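Local coordinates for protein aspartate aminotransferase (Giardia lamblia, PDB 3MEB) that probably catalyses the reversible, pyridoxal phosphate-dependent transfer of an amino group from L-aspartate to 2-oxoglutarate, giving oxaloacetate and L-glutamate, as a homodimer, at residues 67-79 with 335-349. Residues are numbered along the deposited sequence; the frame is centred on the assembly and turned at random.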
loop_
_atom_site.group_PDB
_atom_site.type_symbol
_atom_site.label_atom_id
_atom_site.label_comp_id
_atom_site.label_asym_id
_atom_site.label_seq_id
_atom_site.Cartn_x
_atom_site.Cartn_y
_atom_site.Cartn_z
ATOM N N TRP A 67 13.322 -12.657 14.103
ATOM C CA TRP A 67 13.722 -11.958 15.306
ATOM C C TRP A 67 13.001 -10.636 15.429
ATOM O O TRP A 67 13.272 -9.709 14.647
ATOM C CB TRP A 67 15.227 -11.674 15.288
ATOM C CG TRP A 67 15.771 -11.210 16.625
ATOM C CD1 TRP A 67 15.687 -11.858 17.814
ATOM C CD2 TRP A 67 16.490 -10.002 16.877
ATOM N NE1 TRP A 67 16.309 -11.129 18.806
ATOM C CE2 TRP A 67 16.808 -9.979 18.251
ATOM C CE3 TRP A 67 16.891 -8.937 16.079
ATOM C CZ2 TRP A 67 17.527 -8.943 18.828
ATOM C CZ3 TRP A 67 17.608 -7.899 16.668
ATOM C CH2 TRP A 67 17.902 -7.909 18.021
ATOM N N ILE A 68 12.091 -10.535 16.411
ATOM C CA ILE A 68 11.494 -9.253 16.761
ATOM C C ILE A 68 12.505 -8.426 17.571
ATOM O O ILE A 68 12.929 -8.838 18.649
ATOM C CB ILE A 68 10.191 -9.411 17.573
ATOM C CG1 ILE A 68 9.169 -10.275 16.780
ATOM C CG2 ILE A 68 9.612 -8.065 17.897
ATOM C CD1 ILE A 68 8.319 -9.512 15.803
ATOM N N LEU A 69 12.880 -7.261 17.067
ATOM C CA LEU A 69 13.793 -6.379 17.811
ATOM C C LEU A 69 13.230 -6.087 19.198
ATOM O O LEU A 69 12.064 -5.777 19.307
ATOM C CB LEU A 69 14.038 -5.062 17.081
ATOM C CG LEU A 69 15.153 -5.035 16.039
ATOM C CD1 LEU A 69 14.832 -5.982 14.873
ATOM C CD2 LEU A 69 15.379 -3.582 15.590
ATOM N N PRO A 70 14.061 -6.190 20.263
ATOM C CA PRO A 70 13.565 -5.831 21.606
ATOM C C PRO A 70 12.927 -4.423 21.644
ATOM O O PRO A 70 11.898 -4.236 22.320
ATOM C CB PRO A 70 14.812 -5.912 22.470
ATOM C CG PRO A 70 15.628 -6.994 21.855
ATOM C CD PRO A 70 15.399 -6.810 20.332
ATOM N N ALA A 71 13.479 -3.457 20.887
ATOM C CA ALA A 71 12.850 -2.121 20.811
ATOM C C ALA A 71 11.456 -2.183 20.224
ATOM O O ALA A 71 10.548 -1.521 20.732
ATOM C CB ALA A 71 13.712 -1.129 20.039
ATOM N N VAL A 72 11.273 -2.997 19.174
ATOM C CA VAL A 72 9.941 -3.243 18.572
ATOM C C VAL A 72 8.995 -3.991 19.529
ATOM O O VAL A 72 7.803 -3.648 19.651
ATOM C CB VAL A 72 10.092 -3.949 17.199
ATOM C CG1 VAL A 72 8.729 -4.321 16.601
ATOM C CG2 VAL A 72 10.974 -3.028 16.233
ATOM N N LYS A 73 9.518 -4.975 20.259
ATOM C CA LYS A 73 8.697 -5.642 21.245
ATOM C C LYS A 73 8.150 -4.613 22.255
ATOM O O LYS A 73 6.968 -4.643 22.615
ATOM C CB LYS A 73 9.489 -6.774 21.946
ATOM N N GLU A 74 8.997 -3.692 22.718
ATOM C CA GLU A 74 8.560 -2.660 23.682
ATOM C C GLU A 74 7.511 -1.721 23.088
ATOM O O GLU A 74 6.530 -1.360 23.752
ATOM C CB GLU A 74 9.751 -1.822 24.177
ATOM C CG GLU A 74 10.796 -2.641 24.955
ATOM C CD GLU A 74 10.784 -2.410 26.427
ATOM O OE1 GLU A 74 9.779 -1.926 26.982
ATOM O OE2 GLU A 74 11.817 -2.716 27.034
ATOM N N ALA A 75 7.752 -1.294 21.846
ATOM C CA ALA A 75 6.829 -0.443 21.142
ATOM C C ALA A 75 5.468 -1.125 21.009
ATOM O O ALA A 75 4.416 -0.506 21.191
ATOM C CB ALA A 75 7.390 -0.091 19.764
ATOM N N GLU A 76 5.484 -2.396 20.636
ATOM C CA GLU A 76 4.233 -3.139 20.493
ATOM C C GLU A 76 3.423 -3.120 21.752
ATOM O O GLU A 76 2.211 -2.903 21.700
ATOM C CB GLU A 76 4.454 -4.609 20.100
ATOM C CG GLU A 76 4.465 -4.887 18.603
ATOM C CD GLU A 76 3.154 -4.628 17.906
ATOM O OE1 GLU A 76 2.110 -4.331 18.531
ATOM O OE2 GLU A 76 3.183 -4.707 16.681
ATOM N N ALA A 77 4.052 -3.424 22.878
ATOM C CA ALA A 77 3.347 -3.399 24.147
ATOM C C ALA A 77 2.749 -2.013 24.414
ATOM O O ALA A 77 1.656 -1.911 24.991
ATOM C CB ALA A 77 4.259 -3.808 25.276
ATOM N N ILE A 78 3.464 -0.947 24.031
ATOM C CA ILE A 78 2.949 0.380 24.283
ATOM C C ILE A 78 1.704 0.615 23.418
ATOM O O ILE A 78 0.643 1.045 23.912
ATOM C CB ILE A 78 3.997 1.494 23.993
ATOM C CG1 ILE A 78 5.089 1.510 25.066
ATOM C CG2 ILE A 78 3.313 2.899 23.891
ATOM C CD1 ILE A 78 6.348 2.268 24.658
ATOM N N ILE A 79 1.812 0.351 22.115
ATOM C CA ILE A 79 0.728 0.761 21.227
ATOM C C ILE A 79 -0.442 -0.200 21.337
ATOM O O ILE A 79 -1.562 0.199 21.095
ATOM C CB ILE A 79 1.172 0.908 19.744
ATOM C CG1 ILE A 79 1.599 -0.439 19.158
ATOM C CG2 ILE A 79 2.295 1.887 19.644
ATOM C CD1 ILE A 79 2.076 -0.355 17.692
ATOM N N VAL A 335 7.137 5.622 18.015
ATOM C CA VAL A 335 7.230 5.327 19.457
ATOM C C VAL A 335 8.703 5.046 19.888
ATOM O O VAL A 335 9.160 5.482 20.964
ATOM C CB VAL A 335 6.285 4.170 19.847
ATOM C CG1 VAL A 335 6.662 3.564 21.266
ATOM C CG2 VAL A 335 4.798 4.660 19.807
ATOM N N ILE A 336 9.421 4.302 19.070
ATOM C CA ILE A 336 10.827 4.016 19.306
ATOM C C ILE A 336 11.651 5.315 19.246
ATOM O O ILE A 336 12.384 5.652 20.190
ATOM C CB ILE A 336 11.381 2.961 18.297
ATOM C CG1 ILE A 336 10.779 1.578 18.610
ATOM C CG2 ILE A 336 12.922 2.893 18.384
ATOM C CD1 ILE A 336 11.010 0.466 17.576
ATOM N N VAL A 337 11.533 6.032 18.136
ATOM C CA VAL A 337 12.445 7.155 17.868
ATOM C C VAL A 337 12.307 8.328 18.864
ATOM O O VAL A 337 13.286 8.984 19.218
ATOM C CB VAL A 337 12.315 7.630 16.409
ATOM C CG1 VAL A 337 13.036 8.985 16.204
ATOM C CG2 VAL A 337 12.863 6.568 15.496
ATOM N N HIS A 338 11.104 8.560 19.362
ATOM C CA HIS A 338 10.866 9.680 20.282
ATOM C C HIS A 338 11.012 9.301 21.754
ATOM O O HIS A 338 10.747 10.131 22.617
ATOM C CB HIS A 338 9.457 10.255 20.019
ATOM C CG HIS A 338 9.340 10.925 18.682
ATOM N ND1 HIS A 338 9.724 12.231 18.482
ATOM C CD2 HIS A 338 8.901 10.470 17.485
ATOM C CE1 HIS A 338 9.506 12.558 17.219
ATOM N NE2 HIS A 338 9.011 11.503 16.591
ATOM N N ASP A 339 11.384 8.055 22.050
ATOM C CA ASP A 339 11.689 7.664 23.436
ATOM C C ASP A 339 13.204 7.412 23.511
ATOM O O ASP A 339 13.729 6.552 22.811
ATOM C CB ASP A 339 10.878 6.437 23.834
ATOM C CG ASP A 339 11.087 6.034 25.250
ATOM O OD1 ASP A 339 12.125 5.419 25.538
ATOM O OD2 ASP A 339 10.181 6.295 26.080
ATOM N N LYS A 340 13.904 8.201 24.320
ATOM C CA LYS A 340 15.367 8.134 24.400
ATOM C C LYS A 340 15.854 6.699 24.685
ATOM O O LYS A 340 16.790 6.242 24.035
ATOM C CB LYS A 340 15.908 9.087 25.499
ATOM N N ARG A 341 15.220 6.002 25.644
ATOM C CA ARG A 341 15.609 4.631 26.013
ATOM C C ARG A 341 15.361 3.651 24.860
ATOM O O ARG A 341 16.201 2.813 24.544
ATOM C CB ARG A 341 14.817 4.132 27.238
ATOM C CG ARG A 341 15.290 2.765 27.771
ATOM C CD ARG A 341 14.545 2.301 29.039
ATOM N NE ARG A 341 13.158 1.933 28.715
ATOM C CZ ARG A 341 12.716 0.701 28.436
ATOM N NH1 ARG A 341 13.530 -0.365 28.440
ATOM N NH2 ARG A 341 11.424 0.538 28.166
ATOM N N LEU A 342 14.199 3.734 24.234
ATOM C CA LEU A 342 13.926 2.824 23.122
ATOM C C LEU A 342 14.808 3.108 21.904
ATOM O O LEU A 342 15.182 2.171 21.203
ATOM C CB LEU A 342 12.450 2.805 22.736
ATOM C CG LEU A 342 11.459 2.399 23.805
ATOM C CD1 LEU A 342 10.062 2.346 23.181
ATOM C CD2 LEU A 342 11.863 1.071 24.416
ATOM N N LEU A 343 15.125 4.374 21.650
ATOM C CA LEU A 343 15.997 4.711 20.510
ATOM C C LEU A 343 17.362 4.118 20.746
ATOM O O LEU A 343 17.937 3.499 19.867
ATOM C CB LEU A 343 16.116 6.213 20.289
ATOM C CG LEU A 343 17.058 6.657 19.145
ATOM C CD1 LEU A 343 16.671 6.105 17.746
ATOM C CD2 LEU A 343 17.129 8.192 19.104
ATOM N N GLN A 344 17.890 4.266 21.954
ATOM C CA GLN A 344 19.182 3.641 22.258
ATOM C C GLN A 344 19.120 2.115 22.130
ATOM O O GLN A 344 20.038 1.479 21.583
ATOM C CB GLN A 344 19.697 4.051 23.642
ATOM C CG GLN A 344 21.150 3.618 23.867
ATOM C CD GLN A 344 22.092 4.126 22.760
ATOM O OE1 GLN A 344 22.820 3.340 22.137
ATOM N NE2 GLN A 344 22.049 5.433 22.492
ATOM N N MET A 345 18.046 1.524 22.643
ATOM C CA MET A 345 17.831 0.092 22.506
ATOM C C MET A 345 17.804 -0.293 21.027
ATOM O O MET A 345 18.460 -1.247 20.620
ATOM C CB MET A 345 16.532 -0.334 23.197
ATOM C CG MET A 345 16.292 -1.859 23.209
ATOM S SD MET A 345 14.737 -2.311 23.993
ATOM C CE MET A 345 15.070 -1.794 25.701
ATOM N N PHE A 346 17.048 0.447 20.235
ATOM C CA PHE A 346 17.026 0.234 18.783
ATOM C C PHE A 346 18.419 0.227 18.178
ATOM O O PHE A 346 18.778 -0.688 17.429
ATOM C CB PHE A 346 16.209 1.307 18.112
ATOM C CG PHE A 346 16.320 1.289 16.616
ATOM C CD1 PHE A 346 15.854 0.201 15.887
ATOM C CD2 PHE A 346 16.890 2.337 15.952
ATOM C CE1 PHE A 346 15.974 0.182 14.493
ATOM C CE2 PHE A 346 17.002 2.323 14.585
ATOM C CZ PHE A 346 16.540 1.228 13.859
ATOM N N TYR A 347 19.211 1.246 18.485
ATOM C CA TYR A 347 20.571 1.317 17.920
ATOM C C TYR A 347 21.437 0.119 18.304
ATOM O O TYR A 347 22.207 -0.374 17.470
ATOM C CB TYR A 347 21.292 2.581 18.365
ATOM C CG TYR A 347 20.828 3.916 17.830
ATOM C CD1 TYR A 347 20.229 4.055 16.561
ATOM C CD2 TYR A 347 21.059 5.080 18.570
ATOM C CE1 TYR A 347 19.847 5.319 16.083
ATOM C CE2 TYR A 347 20.675 6.342 18.085
ATOM C CZ TYR A 347 20.089 6.444 16.852
ATOM O OH TYR A 347 19.733 7.699 16.412
ATOM N N ASP A 348 21.366 -0.296 19.578
ATOM C CA ASP A 348 22.049 -1.492 20.087
ATOM C C ASP A 348 21.565 -2.762 19.345
ATOM O O ASP A 348 22.357 -3.643 19.001
ATOM C CB ASP A 348 21.757 -1.716 21.597
ATOM C CG ASP A 348 22.335 -0.617 22.512
ATOM O OD1 ASP A 348 23.137 0.203 22.071
ATOM O OD2 ASP A 348 22.013 -0.590 23.718
ATOM N N ASN A 349 20.254 -2.828 19.091
ATOM C CA ASN A 349 19.650 -3.981 18.439
ATOM C C ASN A 349 20.161 -4.152 16.995
ATOM O O ASN A 349 20.511 -5.258 16.576
ATOM C CB ASN A 349 18.121 -3.833 18.376
ATOM C CG ASN A 349 17.412 -3.981 19.728
ATOM O OD1 ASN A 349 16.234 -3.593 19.824
ATOM N ND2 ASN A 349 18.081 -4.521 20.752
#
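Helix 70-81 packs over the junction of helix 327-337 and the long helix 340-370 in this aminotransferase, with Ala71 as a knob in a hole that both supply. The N-to-C directions of helix 70-79 and helix 340-349 differ by 146°. Ala71 CB drops among Ile336, Leu342, Met345 and Asn349. At the same place Asn349 OD1 accepts from Ala71 N, a first-turn amide, at 3.0 Å and in the carbonyl plane; with CG beside its own backbone N (chi1 -71°), the Asn349 amide also lies against Pro70 CD. Met345 SD settles 3.5 Å from Ala71 N. On helix 327-337, Val335 splits its methyls, CG1 meeting Ile78 CD1 at 3.6 Å and CG2 meeting Ile79 CG2. Leu69 CD2 meets the edge of the Phe346 ring, which also stacks on Phe279; the Leu69 side chain is about 9 Å from that of Lys277, a cofactor-binding residue. Towards solvent, Arg341 grips Glu74 end-on, NH2 to OE1 and NH1 to OE2, both 3.2 Å, from above the carboxylate plane, the flat groups standing 70° apart. The small knob fits the 5.2 Å between Ala71 CA and Phe346 CA, the Asn349 amide satisfies the Ala71 N-H, and a salt bridge closes the more exposed side.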